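Local coordinates for malate dehydrogenase (Entamoeba histolytica, PDB 3I0P), which probably catalyses the NAD-dependent interconversion of malate and oxaloacetate, at residues D43-D48 and E332-R337; V85-N90 and V118-H123; E174-C179 and A326-Y331. All coordinates share one frame; numbering follows the deposited sequence.

Interaction 1 (D43-D48 and E332-R337); sequences DLRGMD and ETEQKR. With NAD (nicotinamide-adenine-dinucleotide), chain B.
Arg337 reaches Asp48 with a side chain extended from CG to NE and grips its carboxylate end-on. NH1 lies 2.6 Å from Asp48 OD1 and NH2 3.1 Å from Asp48 OD2; the second bond is almost straight, 175° at the hydrogen. Both oxygens use their syn lone pairs, and the carboxylate and guanidinium planes stand 29° apart, so the two flat groups meet nearly coplanar. NH1 also donates to the backbone O of Asp43 at 2.8 Å, in the carbonyl plane. With the two bonds to Asp48, it holds the guanidinium flat and ties it to the last turn of helix 29-45. That helix ends in a Schellman motif whose C-prime residue is Gly46, at a positive phi of 94°. Thr333 CG2 sits over one face of the Arg337 guanidinium, 3.7 Å above its plane, and also touches Gly46 CA. Leu44 lies across Glu334, its CD2 4.1 Å from Glu334 CG. The Glu334 carboxylate forms a salt bridge with Arg338 through OE1, while OE2 takes a hydrogen bond from a water at 2.8 Å. The same water accepts from Arg45 NH1 at 3.1 Å and so links two charges that do not meet directly. Met47 points away from segment 332-337, packs on Glu330 earlier in helix 328-340, and brings CE to 3.6 Å from NAD O3D.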
loop_
_atom_site.group_PDB
_atom_site.type_symbol
_atom_site.label_atom_id
_atom_site.label_comp_id
_atom_site.label_asym_id
_atom_site.label_seq_id
_atom_site.Cartn_x
_atom_site.Cartn_y
_atom_site.Cartn_z
ATOM N N ASP A 43 11.855 0.819 -20.713
ATOM C CA ASP A 43 11.793 0.033 -21.953
ATOM C C ASP A 43 12.300 -1.403 -21.733
ATOM O O ASP A 43 11.745 -2.348 -22.287
ATOM C CB ASP A 43 12.565 0.709 -23.104
ATOM C CG ASP A 43 11.977 2.059 -23.504
ATOM O OD1 ASP A 43 10.748 2.176 -23.694
ATOM O OD2 ASP A 43 12.761 3.018 -23.647
ATOM N N LEU A 44 13.352 -1.554 -20.925
ATOM C CA LEU A 44 13.854 -2.868 -20.559
ATOM C C LEU A 44 12.781 -3.692 -19.868
ATOM O O LEU A 44 12.678 -4.894 -20.098
ATOM C CB LEU A 44 15.087 -2.764 -19.667
ATOM C CG LEU A 44 16.412 -2.650 -20.414
ATOM C CD1 LEU A 44 17.533 -2.168 -19.478
ATOM C CD2 LEU A 44 16.792 -3.947 -21.116
ATOM N N ARG A 45 11.977 -3.046 -19.033
ATOM C CA ARG A 45 11.040 -3.777 -18.189
ATOM C C ARG A 45 9.684 -3.986 -18.859
ATOM O O ARG A 45 8.859 -4.748 -18.363
ATOM C CB ARG A 45 10.880 -3.086 -16.835
ATOM C CG ARG A 45 12.140 -3.063 -16.002
ATOM C CD ARG A 45 11.930 -2.379 -14.646
ATOM N NE ARG A 45 11.078 -3.176 -13.763
ATOM C CZ ARG A 45 11.480 -4.253 -13.081
ATOM N NH1 ARG A 45 12.730 -4.678 -13.168
ATOM N NH2 ARG A 45 10.627 -4.899 -12.299
ATOM N N GLY A 46 9.455 -3.313 -19.980
ATOM C CA GLY A 46 8.207 -3.481 -20.708
ATOM C C GLY A 46 7.147 -2.459 -20.362
ATOM O O GLY A 46 5.990 -2.630 -20.711
ATOM N N MET A 47 7.541 -1.387 -19.683
ATOM C CA MET A 47 6.634 -0.276 -19.407
ATOM C C MET A 47 6.714 0.675 -20.589
ATOM O O MET A 47 7.308 1.744 -20.503
ATOM C CB MET A 47 7.028 0.455 -18.111
ATOM C CG MET A 47 7.121 -0.408 -16.867
ATOM S SD MET A 47 5.552 -1.222 -16.557
ATOM C CE MET A 47 5.905 -2.061 -14.993
ATOM N N ASP A 48 6.114 0.281 -21.698
ATOM C CA ASP A 48 6.367 0.938 -22.984
ATOM C C ASP A 48 5.848 2.383 -23.065
ATOM O O ASP A 48 6.159 3.115 -24.008
ATOM C CB ASP A 48 5.865 0.051 -24.133
ATOM C CG ASP A 48 6.586 -1.298 -24.171
ATOM O OD1 ASP A 48 7.826 -1.304 -24.050
ATOM O OD2 ASP A 48 5.922 -2.346 -24.300
ATOM N N GLU A 332 11.422 -11.172 -17.332
ATOM C CA GLU A 332 11.360 -11.932 -18.570
ATOM C C GLU A 332 11.326 -11.043 -19.814
ATOM O O GLU A 332 11.935 -11.379 -20.833
ATOM C CB GLU A 332 10.193 -12.920 -18.552
ATOM C CG GLU A 332 10.480 -14.157 -17.699
ATOM C CD GLU A 332 9.333 -15.151 -17.671
ATOM O OE1 GLU A 332 8.298 -14.902 -18.328
ATOM O OE2 GLU A 332 9.469 -16.182 -16.984
ATOM N N THR A 333 10.642 -9.907 -19.728
ATOM C CA THR A 333 10.673 -8.930 -20.813
ATOM C C THR A 333 12.085 -8.368 -20.959
ATOM O O THR A 333 12.608 -8.247 -22.069
ATOM C CB THR A 333 9.671 -7.790 -20.582
ATOM O OG1 THR A 333 8.346 -8.330 -20.509
ATOM C CG2 THR A 333 9.736 -6.773 -21.716
ATOM N N GLU A 334 12.704 -8.051 -19.823
ATOM C CA GLU A 334 14.041 -7.481 -19.801
ATOM C C GLU A 334 15.052 -8.429 -20.427
ATOM O O GLU A 334 15.940 -7.985 -21.138
ATOM C CB GLU A 334 14.429 -7.100 -18.375
ATOM C CG GLU A 334 15.850 -6.612 -18.205
ATOM C CD GLU A 334 16.081 -5.905 -16.877
ATOM O OE1 GLU A 334 17.066 -5.137 -16.806
ATOM O OE2 GLU A 334 15.291 -6.103 -15.910
ATOM N N GLN A 335 14.904 -9.730 -20.175
ATOM C CA GLN A 335 15.812 -10.739 -20.741
ATOM C C GLN A 335 15.642 -10.836 -22.259
ATOM O O GLN A 335 16.622 -10.895 -23.009
ATOM C CB GLN A 335 15.607 -12.113 -20.078
ATOM C CG GLN A 335 16.001 -12.185 -18.594
ATOM C CD GLN A 335 17.458 -11.805 -18.327
ATOM O OE1 GLN A 335 17.737 -10.724 -17.808
ATOM N NE2 GLN A 335 18.388 -12.687 -18.686
ATOM N N LYS A 336 14.384 -10.845 -22.686
ATOM C CA LYS A 336 14.005 -10.826 -24.094
ATOM C C LYS A 336 14.593 -9.602 -24.825
ATOM O O LYS A 336 15.280 -9.756 -25.835
ATOM C CB LYS A 336 12.474 -10.843 -24.186
ATOM C CG LYS A 336 11.881 -10.879 -25.582
ATOM C CD LYS A 336 10.342 -10.962 -25.496
ATOM C CE LYS A 336 9.721 -11.562 -26.762
ATOM N NZ LYS A 336 9.854 -10.647 -27.931
ATOM N N ARG A 337 14.351 -8.400 -24.296
ATOM C CA ARG A 337 14.728 -7.164 -24.988
ATOM C C ARG A 337 16.219 -6.872 -24.959
ATOM O O ARG A 337 16.769 -6.226 -25.868
ATOM C CB ARG A 337 13.919 -5.985 -24.472
ATOM C CG ARG A 337 12.480 -6.101 -24.876
ATOM C CD ARG A 337 11.715 -4.860 -24.577
ATOM N NE ARG A 337 10.322 -5.020 -24.961
ATOM C CZ ARG A 337 9.354 -4.188 -24.607
ATOM N NH1 ARG A 337 9.629 -3.138 -23.856
ATOM N NH2 ARG A 337 8.108 -4.410 -25.003
HETATM P PA NAD B . 0.333 -2.742 -13.990
HETATM O O1A NAD B . 1.024 -3.003 -15.306
HETATM O O2A NAD B . -1.151 -2.902 -13.920
HETATM O O5B NAD B . 1.031 -3.716 -12.917
HETATM C C5B NAD B . 2.465 -3.759 -12.811
HETATM C C4B NAD B . 2.938 -4.458 -11.529
HETATM O O4B NAD B . 2.124 -5.593 -11.205
HETATM C C3B NAD B . 4.344 -5.008 -11.656
HETATM O O3B NAD B . 4.962 -4.973 -10.358
HETATM C C2B NAD B . 4.134 -6.440 -12.096
HETATM O O2B NAD B . 5.229 -7.274 -11.717
HETATM C C1B NAD B . 2.878 -6.807 -11.332
HETATM N N9A NAD B . 2.039 -7.862 -11.971
HETATM C C8A NAD B . 1.419 -7.796 -13.159
HETATM N N7A NAD B . 0.738 -8.947 -13.349
HETATM C C5A NAD B . 0.928 -9.733 -12.264
HETATM C C6A NAD B . 0.491 -11.006 -11.884
HETATM N N6A NAD B . -0.309 -11.743 -12.692
HETATM N N1A NAD B . 0.881 -11.522 -10.693
HETATM C C2A NAD B . 1.678 -10.824 -9.873
HETATM N N3A NAD B . 2.106 -9.600 -10.210
HETATM C C4A NAD B . 1.748 -9.036 -11.398
HETATM O O3 NAD B . 0.755 -1.290 -13.392
HETATM P PN NAD B . 0.360 0.191 -13.942
HETATM O O1N NAD B . -0.498 0.844 -12.884
HETATM O O2N NAD B . -0.114 0.115 -15.372
HETATM O O5D NAD B . 1.762 0.966 -13.965
HETATM C C5D NAD B . 2.684 0.791 -15.044
HETATM C C4D NAD B . 3.858 1.756 -14.903
HETATM O O4D NAD B . 3.407 3.111 -14.996
HETATM C C3D NAD B . 4.553 1.627 -13.553
HETATM O O3D NAD B . 5.945 1.381 -13.797
HETATM C C2D NAD B . 4.299 2.953 -12.836
HETATM O O2D NAD B . 5.382 3.441 -12.024
HETATM C C1D NAD B . 4.074 3.892 -13.999
HETATM N N1N NAD B . 3.316 5.079 -13.608
HETATM C C2N NAD B . 3.991 6.236 -13.425
HETATM C C3N NAD B . 3.308 7.397 -13.051
HETATM C C7N NAD B . 4.041 8.692 -12.841
HETATM O O7N NAD B . 3.403 9.687 -12.518
HETATM N N7N NAD B . 5.360 8.731 -13.009
HETATM C C4N NAD B . 1.923 7.344 -12.872
HETATM C C5N NAD B . 1.251 6.131 -13.059
HETATM C C6N NAD B . 1.979 5.002 -13.434
HETATM O O HOH W 1 15.257 -3.621 -14.687
#

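Interaction 2 (V85-N90 and V118-H123). With NAD (nicotinamide-adenine-dinucleotide), chain B.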
loop_
_atom_site.group_PDB
_atom_site.type_symbol
_atom_site.label_atom_id
_atom_site.label_comp_id
_atom_site.label_asym_id
_atom_site.label_seq_id
_atom_site.Cartn_x
_atom_site.Cartn_y
_atom_site.Cartn_z
ATOM N N VAL A 85 14.608 16.729 3.237
ATOM C CA VAL A 85 13.711 17.394 2.289
ATOM C C VAL A 85 14.549 18.001 1.176
ATOM O O VAL A 85 15.527 18.699 1.436
ATOM C CB VAL A 85 12.866 18.520 2.939
ATOM C CG1 VAL A 85 12.039 19.267 1.874
ATOM C CG2 VAL A 85 11.968 17.967 4.026
ATOM N N LEU A 86 14.157 17.728 -0.062
ATOM C CA LEU A 86 14.830 18.292 -1.215
ATOM C C LEU A 86 13.890 19.182 -2.017
ATOM O O LEU A 86 12.712 18.868 -2.190
ATOM C CB LEU A 86 15.397 17.194 -2.113
ATOM C CG LEU A 86 16.400 16.165 -1.571
ATOM C CD1 LEU A 86 16.582 15.041 -2.586
ATOM C CD2 LEU A 86 17.745 16.789 -1.217
ATOM N N ASP A 87 14.429 20.307 -2.482
ATOM C CA ASP A 87 13.778 21.133 -3.481
ATOM C C ASP A 87 14.352 20.701 -4.822
ATOM O O ASP A 87 15.568 20.751 -5.030
ATOM C CB ASP A 87 14.091 22.598 -3.208
ATOM C CG ASP A 87 13.413 23.546 -4.179
ATOM O OD1 ASP A 87 12.540 23.123 -4.959
ATOM O OD2 ASP A 87 13.771 24.748 -4.159
ATOM N N GLY A 88 13.480 20.260 -5.721
ATOM C CA GLY A 88 13.905 19.692 -7.002
ATOM C C GLY A 88 14.422 20.689 -8.019
ATOM O O GLY A 88 14.989 20.296 -9.050
ATOM N N ASN A 89 14.214 21.977 -7.733
ATOM C CA ASN A 89 14.697 23.080 -8.572
ATOM C C ASN A 89 14.212 22.967 -10.004
ATOM O O ASN A 89 14.886 23.407 -10.941
ATOM C CB ASN A 89 16.225 23.169 -8.520
ATOM C CG ASN A 89 16.726 23.660 -7.189
ATOM O OD1 ASN A 89 16.169 24.594 -6.616
ATOM N ND2 ASN A 89 17.780 23.034 -6.681
ATOM N N ASN A 90 13.035 22.356 -10.154
ATOM C CA ASN A 90 12.383 22.128 -11.452
ATOM C C ASN A 90 13.207 21.222 -12.385
ATOM O O ASN A 90 13.055 21.264 -13.608
ATOM C CB ASN A 90 11.962 23.464 -12.116
ATOM C CG ASN A 90 11.193 23.268 -13.427
ATOM O OD1 ASN A 90 11.498 23.905 -14.426
ATOM N ND2 ASN A 90 10.210 22.389 -13.425
ATOM N N VAL A 118 10.741 14.974 -1.838
ATOM C CA VAL A 118 11.077 15.968 -2.851
ATOM C C VAL A 118 9.867 16.836 -3.168
ATOM O O VAL A 118 8.754 16.320 -3.310
ATOM C CB VAL A 118 11.576 15.301 -4.169
ATOM C CG1 VAL A 118 11.954 16.350 -5.185
ATOM C CG2 VAL A 118 12.761 14.367 -3.902
ATOM N N ARG A 119 10.097 18.150 -3.253
ATOM C CA ARG A 119 9.136 19.098 -3.836
ATOM C C ARG A 119 9.710 19.771 -5.099
ATOM O O ARG A 119 10.926 19.710 -5.350
ATOM C CB ARG A 119 8.716 20.162 -2.811
ATOM C CG ARG A 119 9.752 21.247 -2.552
ATOM C CD ARG A 119 9.139 22.548 -1.996
ATOM N NE ARG A 119 10.191 23.427 -1.488
ATOM C CZ ARG A 119 10.566 23.526 -0.210
ATOM N NH1 ARG A 119 9.960 22.823 0.748
ATOM N NH2 ARG A 119 11.552 24.345 0.120
ATOM N N ASN A 120 8.835 20.413 -5.881
ATOM C CA ASN A 120 9.246 21.201 -7.053
ATOM C C ASN A 120 10.101 20.349 -8.010
ATOM O O ASN A 120 11.206 20.724 -8.413
ATOM C CB ASN A 120 9.927 22.511 -6.598
ATOM C CG ASN A 120 10.416 23.402 -7.764
ATOM O OD1 ASN A 120 9.785 23.503 -8.817
ATOM N ND2 ASN A 120 11.546 24.062 -7.549
ATOM N N SER A 121 9.561 19.182 -8.347
ATOM C CA SER A 121 10.193 18.245 -9.264
ATOM C C SER A 121 9.282 18.009 -10.470
ATOM O O SER A 121 8.210 18.614 -10.581
ATOM C CB SER A 121 10.487 16.926 -8.551
ATOM O OG SER A 121 11.276 16.059 -9.353
ATOM N N THR A 122 9.710 17.134 -11.372
ATOM C CA THR A 122 8.938 16.834 -12.567
ATOM C C THR A 122 8.771 15.325 -12.715
ATOM O O THR A 122 9.217 14.571 -11.849
ATOM C CB THR A 122 9.583 17.442 -13.842
ATOM O OG1 THR A 122 10.936 16.982 -13.969
ATOM C CG2 THR A 122 9.569 18.972 -13.782
ATOM N N HIS A 123 8.124 14.903 -13.806
ATOM C CA HIS A 123 7.856 13.495 -14.082
ATOM C C HIS A 123 9.102 12.632 -13.892
ATOM O O HIS A 123 10.191 12.961 -14.383
ATOM C CB HIS A 123 7.314 13.335 -15.497
ATOM C CG HIS A 123 6.520 12.084 -15.697
ATOM N ND1 HIS A 123 7.063 10.933 -16.221
ATOM C CD2 HIS A 123 5.220 11.803 -15.439
ATOM C CE1 HIS A 123 6.134 9.995 -16.279
ATOM N NE2 HIS A 123 5.007 10.495 -15.804
HETATM P PA NAD B . 0.333 -2.742 -13.990
HETATM O O1A NAD B . 1.024 -3.003 -15.306
HETATM O O2A NAD B . -1.151 -2.902 -13.920
HETATM O O5B NAD B . 1.031 -3.716 -12.917
HETATM C C5B NAD B . 2.465 -3.759 -12.811
HETATM C C4B NAD B . 2.938 -4.458 -11.529
HETATM O O4B NAD B . 2.124 -5.593 -11.205
HETATM C C3B NAD B . 4.344 -5.008 -11.656
HETATM O O3B NAD B . 4.962 -4.973 -10.358
HETATM C C2B NAD B . 4.134 -6.440 -12.096
HETATM O O2B NAD B . 5.229 -7.274 -11.717
HETATM C C1B NAD B . 2.878 -6.807 -11.332
HETATM N N9A NAD B . 2.039 -7.862 -11.971
HETATM C C8A NAD B . 1.419 -7.796 -13.159
HETATM N N7A NAD B . 0.738 -8.947 -13.349
HETATM C C5A NAD B . 0.928 -9.733 -12.264
HETATM C C6A NAD B . 0.491 -11.006 -11.884
HETATM N N6A NAD B . -0.309 -11.743 -12.692
HETATM N N1A NAD B . 0.881 -11.522 -10.693
HETATM C C2A NAD B . 1.678 -10.824 -9.873
HETATM N N3A NAD B . 2.106 -9.600 -10.210
HETATM C C4A NAD B . 1.748 -9.036 -11.398
HETATM O O3 NAD B . 0.755 -1.290 -13.392
HETATM P PN NAD B . 0.360 0.191 -13.942
HETATM O O1N NAD B . -0.498 0.844 -12.884
HETATM O O2N NAD B . -0.114 0.115 -15.372
HETATM O O5D NAD B . 1.762 0.966 -13.965
HETATM C C5D NAD B . 2.684 0.791 -15.044
HETATM C C4D NAD B . 3.858 1.756 -14.903
HETATM O O4D NAD B . 3.407 3.111 -14.996
HETATM C C3D NAD B . 4.553 1.627 -13.553
HETATM O O3D NAD B . 5.945 1.381 -13.797
HETATM C C2D NAD B . 4.299 2.953 -12.836
HETATM O O2D NAD B . 5.382 3.441 -12.024
HETATM C C1D NAD B . 4.074 3.892 -13.999
HETATM N N1N NAD B . 3.316 5.079 -13.608
HETATM C C2N NAD B . 3.991 6.236 -13.425
HETATM C C3N NAD B . 3.308 7.397 -13.051
HETATM C C7N NAD B . 4.041 8.692 -12.841
HETATM O O7N NAD B . 3.403 9.687 -12.518
HETATM N N7N NAD B . 5.360 8.731 -13.009
HETATM C C4N NAD B . 1.923 7.344 -12.872
HETATM C C5N NAD B . 1.251 6.131 -13.059
HETATM C C6N NAD B . 1.979 5.002 -13.434
HETATM O O HOH W 2 9.154 21.498 -10.656
#
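Asp87 OD1 takes two N-H groups: Asn120 ND2 donates to it at 2.9 Å, and the backbone N of Asn89 adds a weak bond. The Asn120 amide approaches on the syn side, 17° out of the carboxylate plane, while the oxygen lies close to the plane of the amide. The pair sits at the C-terminal ends of two neighbouring parallel strands, 83-87 and 113-121, which helix 93-111 connects as a beta-alpha-beta crossover. Within the sheet, Arg119 N binds Leu86 O at 2.9 Å and Arg119 O accepts from Gly88 N, the regular parallel ladder around the Leu86-Val118 and Asp87-Arg119 pairs. Leu86 CD1 meets Val118 CG2 at 4.1 Å on one face of the sheet. On the other, Arg119 starts with CG between its backbone N and carbonyl carbon (chi1 76°), which lays CG against the strand beside Leu86 O before NH1 goes on to Ser262 O. At the end of strand 113-121, Asn120 and Ser121 both face Leu282 of strand 282-290 in a G1 beta bulge. Here Asn120 O receives Asn90 N at 3.0 Å. A water donates to Asn120 OD1 and Ser121 O and accepts from Asn90 ND2, which also bonds to Met67 O, so the water bridges the two segments. The chain then runs on to His123, where NAD N7N lies over one face of the imidazole, 3.3 Å from His123 NE2.

Interaction 3 (E174-C179 and A326-Y331). With NAD (nicotinamide-adenine-dinucleotide), chain B.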
loop_
_atom_site.group_PDB
_atom_site.type_symbol
_atom_site.label_atom_id
_atom_site.label_comp_id
_atom_site.label_asym_id
_atom_site.label_seq_id
_atom_site.Cartn_x
_atom_site.Cartn_y
_atom_site.Cartn_z
ATOM N N GLU A 174 16.135 -14.948 -5.913
ATOM C CA GLU A 174 15.924 -15.286 -7.303
ATOM C C GLU A 174 16.744 -14.351 -8.203
ATOM O O GLU A 174 17.511 -13.524 -7.704
ATOM C CB GLU A 174 14.437 -15.204 -7.619
ATOM C CG GLU A 174 13.587 -15.981 -6.642
ATOM C CD GLU A 174 12.133 -16.005 -7.032
ATOM O OE1 GLU A 174 11.499 -14.925 -7.047
ATOM O OE2 GLU A 174 11.615 -17.115 -7.314
ATOM N N ALA A 175 16.582 -14.490 -9.519
ATOM C CA ALA A 175 17.382 -13.738 -10.497
ATOM C C ALA A 175 16.938 -12.281 -10.621
ATOM O O ALA A 175 17.626 -11.462 -11.225
ATOM C CB ALA A 175 17.339 -14.428 -11.857
ATOM N N PHE A 176 15.772 -11.982 -10.055
ATOM C CA PHE A 176 15.188 -10.643 -10.033
ATOM C C PHE A 176 14.611 -10.414 -8.644
ATOM O O PHE A 176 14.159 -11.368 -8.010
ATOM C CB PHE A 176 14.059 -10.545 -11.068
ATOM C CG PHE A 176 13.029 -11.640 -10.948
ATOM C CD1 PHE A 176 11.842 -11.422 -10.258
ATOM C CD2 PHE A 176 13.263 -12.903 -11.502
ATOM C CE1 PHE A 176 10.894 -12.439 -10.136
ATOM C CE2 PHE A 176 12.330 -13.913 -11.383
ATOM C CZ PHE A 176 11.143 -13.686 -10.701
ATOM N N PRO A 177 14.620 -9.156 -8.159
ATOM C CA PRO A 177 13.982 -8.871 -6.865
ATOM C C PRO A 177 12.465 -8.857 -6.976
ATOM O O PRO A 177 11.924 -8.783 -8.090
ATOM C CB PRO A 177 14.473 -7.460 -6.538
ATOM C CG PRO A 177 14.755 -6.856 -7.859
ATOM C CD PRO A 177 15.302 -7.969 -8.703
ATOM N N TYR A 178 11.784 -8.942 -5.837
ATOM C CA TYR A 178 10.376 -8.623 -5.794
ATOM C C TYR A 178 10.277 -7.143 -6.116
ATOM O O TYR A 178 11.010 -6.323 -5.548
ATOM C CB TYR A 178 9.820 -8.904 -4.397
ATOM C CG TYR A 178 8.450 -8.303 -4.099
ATOM C CD1 TYR A 178 7.311 -9.101 -4.076
ATOM C CD2 TYR A 178 8.307 -6.949 -3.802
ATOM C CE1 TYR A 178 6.062 -8.555 -3.787
ATOM C CE2 TYR A 178 7.071 -6.401 -3.517
ATOM C CZ TYR A 178 5.954 -7.203 -3.508
ATOM O OH TYR A 178 4.725 -6.655 -3.224
ATOM N N CYS A 179 9.391 -6.792 -7.034
ATOM C CA CYS A 179 9.171 -5.396 -7.341
ATOM C C CYS A 179 7.748 -5.133 -7.741
ATOM O O CYS A 179 7.377 -5.321 -8.909
ATOM C CB CYS A 179 10.099 -4.910 -8.452
ATOM S SG CYS A 179 10.027 -3.117 -8.652
ATOM N N ALA A 326 5.490 -10.206 -8.124
ATOM C CA ALA A 326 5.890 -8.847 -8.454
ATOM C C ALA A 326 7.257 -8.823 -9.122
ATOM O O ALA A 326 8.243 -9.304 -8.558
ATOM C CB ALA A 326 5.890 -7.985 -7.207
ATOM N N GLY A 327 7.304 -8.287 -10.336
ATOM C CA GLY A 327 8.566 -8.091 -11.039
ATOM C C GLY A 327 9.029 -9.230 -11.934
ATOM O O GLY A 327 10.075 -9.121 -12.571
ATOM N N GLU A 328 8.252 -10.313 -11.983
ATOM C CA GLU A 328 8.603 -11.510 -12.771
ATOM C C GLU A 328 8.426 -11.239 -14.260
ATOM O O GLU A 328 9.355 -11.445 -15.045
ATOM C CB GLU A 328 7.760 -12.722 -12.333
ATOM C CG GLU A 328 8.179 -14.058 -12.918
ATOM C CD GLU A 328 7.478 -15.245 -12.247
ATOM O OE1 GLU A 328 6.535 -14.997 -11.452
ATOM O OE2 GLU A 328 7.875 -16.422 -12.502
ATOM N N LYS A 329 7.227 -10.776 -14.625
ATOM C CA LYS A 329 6.912 -10.323 -15.976
ATOM C C LYS A 329 7.925 -9.300 -16.509
ATOM O O LYS A 329 8.260 -9.314 -17.701
ATOM C CB LYS A 329 5.481 -9.759 -16.034
ATOM C CG LYS A 329 4.447 -10.773 -16.483
ATOM C CD LYS A 329 3.115 -10.613 -15.783
ATOM C CE LYS A 329 2.107 -9.824 -16.594
ATOM N NZ LYS A 329 0.741 -10.342 -16.311
ATOM N N GLU A 330 8.427 -8.429 -15.630
ATOM C CA GLU A 330 9.373 -7.414 -16.052
ATOM C C GLU A 330 10.738 -8.003 -16.327
ATOM O O GLU A 330 11.426 -7.562 -17.244
ATOM C CB GLU A 330 9.469 -6.283 -15.040
ATOM C CG GLU A 330 8.276 -5.317 -15.066
ATOM C CD GLU A 330 7.050 -5.844 -14.337
ATOM O OE1 GLU A 330 7.192 -6.712 -13.453
ATOM O OE2 GLU A 330 5.933 -5.385 -14.652
ATOM N N TYR A 331 11.130 -8.996 -15.534
ATOM C CA TYR A 331 12.422 -9.661 -15.712
ATOM C C TYR A 331 12.467 -10.403 -17.048
ATOM O O TYR A 331 13.425 -10.265 -17.811
ATOM C CB TYR A 331 12.727 -10.597 -14.526
ATOM C CG TYR A 331 13.846 -11.590 -14.768
ATOM C CD1 TYR A 331 15.189 -11.203 -14.689
ATOM C CD2 TYR A 331 13.556 -12.926 -15.077
ATOM C CE1 TYR A 331 16.215 -12.125 -14.916
ATOM C CE2 TYR A 331 14.568 -13.850 -15.308
ATOM C CZ TYR A 331 15.887 -13.448 -15.229
ATOM O OH TYR A 331 16.872 -14.374 -15.458
HETATM P PA NAD B . 0.333 -2.742 -13.990
HETATM O O1A NAD B . 1.024 -3.003 -15.306
HETATM O O2A NAD B . -1.151 -2.902 -13.920
HETATM O O5B NAD B . 1.031 -3.716 -12.917
HETATM C C5B NAD B . 2.465 -3.759 -12.811
HETATM C C4B NAD B . 2.938 -4.458 -11.529
HETATM O O4B NAD B . 2.124 -5.593 -11.205
HETATM C C3B NAD B . 4.344 -5.008 -11.656
HETATM O O3B NAD B . 4.962 -4.973 -10.358
HETATM C C2B NAD B . 4.134 -6.440 -12.096
HETATM O O2B NAD B . 5.229 -7.274 -11.717
HETATM C C1B NAD B . 2.878 -6.807 -11.332
HETATM N N9A NAD B . 2.039 -7.862 -11.971
HETATM C C8A NAD B . 1.419 -7.796 -13.159
HETATM N N7A NAD B . 0.738 -8.947 -13.349
HETATM C C5A NAD B . 0.928 -9.733 -12.264
HETATM C C6A NAD B . 0.491 -11.006 -11.884
HETATM N N6A NAD B . -0.309 -11.743 -12.692
HETATM N N1A NAD B . 0.881 -11.522 -10.693
HETATM C C2A NAD B . 1.678 -10.824 -9.873
HETATM N N3A NAD B . 2.106 -9.600 -10.210
HETATM C C4A NAD B . 1.748 -9.036 -11.398
HETATM O O3 NAD B . 0.755 -1.290 -13.392
HETATM P PN NAD B . 0.360 0.191 -13.942
HETATM O O1N NAD B . -0.498 0.844 -12.884
HETATM O O2N NAD B . -0.114 0.115 -15.372
HETATM O O5D NAD B . 1.762 0.966 -13.965
HETATM C C5D NAD B . 2.684 0.791 -15.044
HETATM C C4D NAD B . 3.858 1.756 -14.903
HETATM O O4D NAD B . 3.407 3.111 -14.996
HETATM C C3D NAD B . 4.553 1.627 -13.553
HETATM O O3D NAD B . 5.945 1.381 -13.797
HETATM C C2D NAD B . 4.299 2.953 -12.836
HETATM O O2D NAD B . 5.382 3.441 -12.024
HETATM C C1D NAD B . 4.074 3.892 -13.999
HETATM N N1N NAD B . 3.316 5.079 -13.608
HETATM C C2N NAD B . 3.991 6.236 -13.425
HETATM C C3N NAD B . 3.308 7.397 -13.051
HETATM C C7N NAD B . 4.041 8.692 -12.841
HETATM O O7N NAD B . 3.403 9.687 -12.518
HETATM N N7N NAD B . 5.360 8.731 -13.009
HETATM C C4N NAD B . 1.923 7.344 -12.872
HETATM C C5N NAD B . 1.251 6.131 -13.059
HETATM C C6N NAD B . 1.979 5.002 -13.434
#
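Phe176 and Tyr331 pack with their ring planes 26° apart but slid so far that they barely overlap, the centroids being 5.0 Å from one another. The touch comes from Phe176 CD2, which lies over one face of the tyrosine toward its rim, 3.6 Å from Tyr331 CG. Farther round the phenylalanine ring, CE1 reaches Glu328 CA at 3.6 Å and CZ meets Glu328 CG, while Ala175 CB adjoins the phenolic end of Tyr331. A second apolar contact is a CH-pi interaction: Ala326 CB stands over the face of Tyr178, 3.7 Å from the ring centroid. Together they join strand 178-182, at one edge of the mixed sheet, and the loop leading into it to the start of helix 328-340 and the residues just before it, where Gly327 is the N-cap. Cys179 N bonds to Ala326 O at 3.2 Å, coming from above the carbonyl plane. Tyr178 OH continues to Cys249 O of the second subunit, and the Glu328 carboxylate to Arg312 and Arg322. On the NAD side the adenosine ribose is gripped: Gly327 N donates to O2B at 2.7 Å, O2B donates to Glu330 OE1 at 2.7 Å, and O3B makes a weak bond to Cys179 O.

How the interactions relate
All three contacts touch NAD. Interactions 1 and 3 lie side by side, centres about 11 Å apart, on successive turns of helix 328-340. They meet where Arg45 NH2 packs on Glu330 CB at 3.3 Å and Met47 CE on Glu330 OE2 at 3.3 Å, so the carboxylate that holds the adenosine ribose also borders interaction 1. The centre of interaction 2 lies about 28 Å from that of interaction 1 and about 29 Å from that of interaction 3, with nearest atoms about 9 and 15 Å apart, yet His123 reaches the nicotinamide end. Interactions 2 and 3 involve different strands of one mixed sheet. His245 and Lys246 of the second subunit also bind NAD, placing the site at the dimer interface.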